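Local coordinates for protein L-talarate/galactarate dehydratase (Salmonella typhimurium, PDB 2PP3) that catalyses the magnesium-dependent dehydration of L-talarate and galactarate to 5-keto-4-deoxy-D-glucarate, and also epimerises L-talarate to galactarate, at residues B[78-83]-B[299-304]. The protein carries 1 engineered substitution. Numbering follows the deposited sequence.
With LGT (L-glucaric acid), chain G.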
loop_
_atom_site.group_PDB
_atom_site.type_symbol
_atom_site.label_atom_id
_atom_site.label_comp_id
_atom_site.label_asym_id
_atom_site.label_seq_id
_atom_site.Cartn_x
_atom_site.Cartn_y
_atom_site.Cartn_z
ATOM N N PHE B 78 2.777 -18.067 8.292
ATOM C CA PHE B 78 3.428 -19.256 7.760
ATOM C C PHE B 78 3.640 -19.243 6.257
ATOM O O PHE B 78 3.045 -18.445 5.522
ATOM C CB PHE B 78 2.620 -20.506 8.133
ATOM C CG PHE B 78 1.334 -20.649 7.367
ATOM C CD1 PHE B 78 1.321 -21.238 6.103
ATOM C CD2 PHE B 78 0.138 -20.159 7.891
ATOM C CE1 PHE B 78 0.133 -21.340 5.367
ATOM C CE2 PHE B 78 -1.058 -20.254 7.166
ATOM C CZ PHE B 78 -1.061 -20.844 5.900
ATOM N N SER B 79 4.518 -20.139 5.821
ATOM C CA SER B 79 4.816 -20.335 4.414
ATOM C C SER B 79 4.746 -21.849 4.266
ATOM O O SER B 79 4.515 -22.564 5.247
ATOM C CB SER B 79 6.212 -19.800 4.043
ATOM O OG SER B 79 7.235 -20.403 4.811
ATOM N N TYR B 80 4.933 -22.347 3.054
ATOM C CA TYR B 80 4.837 -23.776 2.842
ATOM C C TYR B 80 5.700 -24.184 1.672
ATOM O O TYR B 80 6.285 -23.345 0.995
ATOM C CB TYR B 80 3.391 -24.150 2.531
ATOM C CG TYR B 80 2.973 -23.752 1.135
ATOM C CD1 TYR B 80 3.085 -24.646 0.070
ATOM C CD2 TYR B 80 2.520 -22.461 0.864
ATOM C CE1 TYR B 80 2.761 -24.262 -1.236
ATOM C CE2 TYR B 80 2.193 -22.065 -0.432
ATOM C CZ TYR B 80 2.317 -22.968 -1.477
ATOM O OH TYR B 80 2.003 -22.575 -2.762
ATOM N N SER B 81 5.762 -25.486 1.440
ATOM C CA SER B 81 6.516 -26.011 0.321
ATOM C C SER B 81 5.913 -27.333 -0.104
ATOM O O SER B 81 5.753 -28.240 0.706
ATOM C CB SER B 81 7.985 -26.208 0.697
ATOM O OG SER B 81 8.733 -26.609 -0.442
ATOM N N LYS B 82 5.534 -27.421 -1.370
ATOM C CA LYS B 82 4.989 -28.656 -1.910
ATOM C C LYS B 82 6.186 -29.298 -2.602
ATOM O O LYS B 82 6.604 -28.856 -3.671
ATOM C CB LYS B 82 3.871 -28.366 -2.913
ATOM C CG LYS B 82 2.593 -27.854 -2.273
ATOM C CD LYS B 82 1.504 -27.658 -3.310
ATOM C CE LYS B 82 0.239 -27.078 -2.687
ATOM N NZ LYS B 82 -0.818 -26.838 -3.715
ATOM N N ARG B 83 6.739 -30.317 -1.954
ATOM C CA ARG B 83 7.919 -31.046 -2.410
ATOM C C ARG B 83 9.134 -30.356 -1.797
ATOM O O ARG B 83 8.977 -29.518 -0.910
ATOM C CB ARG B 83 7.997 -31.101 -3.946
ATOM C CG ARG B 83 6.851 -31.913 -4.550
ATOM C CD ARG B 83 6.999 -32.159 -6.046
ATOM N NE ARG B 83 5.912 -32.992 -6.565
ATOM C CZ ARG B 83 4.664 -32.573 -6.773
ATOM N NH1 ARG B 83 4.318 -31.315 -6.513
ATOM N NH2 ARG B 83 3.749 -33.419 -7.238
ATOM N N GLN B 299 -2.148 -14.659 -10.453
ATOM C CA GLN B 299 -2.266 -15.575 -9.334
ATOM C C GLN B 299 -1.057 -15.617 -8.411
ATOM O O GLN B 299 -0.309 -16.596 -8.399
ATOM C CB GLN B 299 -2.570 -16.983 -9.856
ATOM C CG GLN B 299 -3.807 -17.036 -10.748
ATOM C CD GLN B 299 -4.135 -18.438 -11.238
ATOM O OE1 GLN B 299 -3.359 -19.054 -11.971
ATOM N NE2 GLN B 299 -5.298 -18.945 -10.839
ATOM N N PRO B 300 -0.856 -14.557 -7.613
ATOM C CA PRO B 300 0.286 -14.554 -6.707
ATOM C C PRO B 300 0.000 -15.452 -5.501
ATOM O O PRO B 300 -1.145 -15.820 -5.237
ATOM C CB PRO B 300 0.440 -13.078 -6.354
ATOM C CG PRO B 300 -0.966 -12.586 -6.350
ATOM C CD PRO B 300 -1.607 -13.286 -7.533
ATOM N N ASP B 301 1.061 -15.818 -4.792
ATOM C CA ASP B 301 0.987 -16.695 -3.630
ATOM C C ASP B 301 1.785 -15.955 -2.556
ATOM O O ASP B 301 3.007 -15.854 -2.647
ATOM C CB ASP B 301 1.647 -18.029 -4.007
ATOM C CG ASP B 301 1.618 -19.055 -2.889
ATOM O OD1 ASP B 301 2.033 -18.725 -1.759
ATOM O OD2 ASP B 301 1.196 -20.206 -3.155
ATOM N N ALA B 302 1.101 -15.413 -1.553
ATOM C CA ALA B 302 1.789 -14.659 -0.511
ATOM C C ALA B 302 2.982 -15.413 0.078
ATOM O O ALA B 302 4.079 -14.861 0.197
ATOM C CB ALA B 302 0.804 -14.259 0.600
ATOM N N PRO B 303 2.783 -16.673 0.482
ATOM C CA PRO B 303 3.923 -17.404 1.044
ATOM C C PRO B 303 5.097 -17.469 0.058
ATOM O O PRO B 303 6.243 -17.243 0.435
ATOM C CB PRO B 303 3.337 -18.779 1.336
ATOM C CG PRO B 303 1.912 -18.456 1.692
ATOM C CD PRO B 303 1.538 -17.451 0.625
ATOM N N ARG B 304 4.795 -17.740 -1.210
ATOM C CA ARG B 304 5.828 -17.853 -2.238
ATOM C C ARG B 304 6.532 -16.576 -2.678
ATOM O O ARG B 304 7.704 -16.629 -3.056
ATOM C CB ARG B 304 5.258 -18.542 -3.477
ATOM C CG ARG B 304 5.266 -20.059 -3.388
ATOM C CD ARG B 304 4.644 -20.696 -4.616
ATOM N NE ARG B 304 4.642 -22.150 -4.515
ATOM C CZ ARG B 304 3.859 -22.947 -5.235
ATOM N NH1 ARG B 304 3.013 -22.424 -6.112
ATOM N NH2 ARG B 304 3.913 -24.267 -5.075
HETATM O O1A LGT G . -4.193 -25.587 -6.666
HETATM C C1 LGT G . -3.550 -25.308 -7.688
HETATM O O1B LGT G . -3.689 -24.243 -8.328
HETATM C C2 LGT G . -2.504 -26.357 -8.216
HETATM O O2 LGT G . -1.630 -25.777 -9.201
HETATM C C3 LGT G . -1.639 -26.962 -7.100
HETATM O O3 LGT G . -0.648 -26.007 -6.709
HETATM C C4 LGT G . -0.903 -28.263 -7.516
HETATM O O4 LGT G . 0.037 -27.967 -8.572
HETATM C C5 LGT G . -0.130 -28.957 -6.371
HETATM O O5 LGT G . -1.050 -29.247 -5.307
HETATM C C6 LGT G . 0.524 -30.276 -6.837
HETATM O O6A LGT G . 1.734 -30.207 -7.187
HETATM O O6B LGT G . -0.182 -31.316 -6.855
#
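Tyr-80 reaches from strand 74-81 of the N-terminal capping domain's antiparallel sheet to Asp-301, just past a strand of the enolase-superfamily barrel, so the contact ties the two domains together beside the active site. The polar link is a single hydrogen bond, Tyr-80 OH to Asp-301 OD2 at 2.5 Å, made at the edge of the phenol ring and on the syn side of the carboxylate, but 31° out of its plane. The same oxygen accepts from ND1 of His-328, the catalytic proton donor/acceptor, whose basicity Asp-301 is thought to increase; this places Tyr-80 in the second shell behind His-328, where it probably helps to fix the carboxylate. CG anti to the backbone N (chi1 -179°) brings OD2 to the Tyr-80 hydroxyl; Asp-301 is also the N-cap of the short helix at 302-305.

Apolar contact comes from Pro-303, whose CB sits 3.8 Å from both Ser-79 CA and Tyr-80 CD2, the ring meeting it obliquely. Arg-304 approaches the phenol differently: its guanidinium lays one face over the Tyr-80 hydroxyl, without a hydrogen bond to it, while NH1 is held by the carbonyl of Glu-278, a magnesium ligand.

Farther along the same segment, Lys-82 and Arg-83 bind L-glucarate. The extended Lys-82 chain brings NZ to 2.9 Å from ligand O5 and makes a weak bond to O3, and Arg-83 NH1 donates almost straight (170°) to carboxylate oxygen O6A at 2.9 Å.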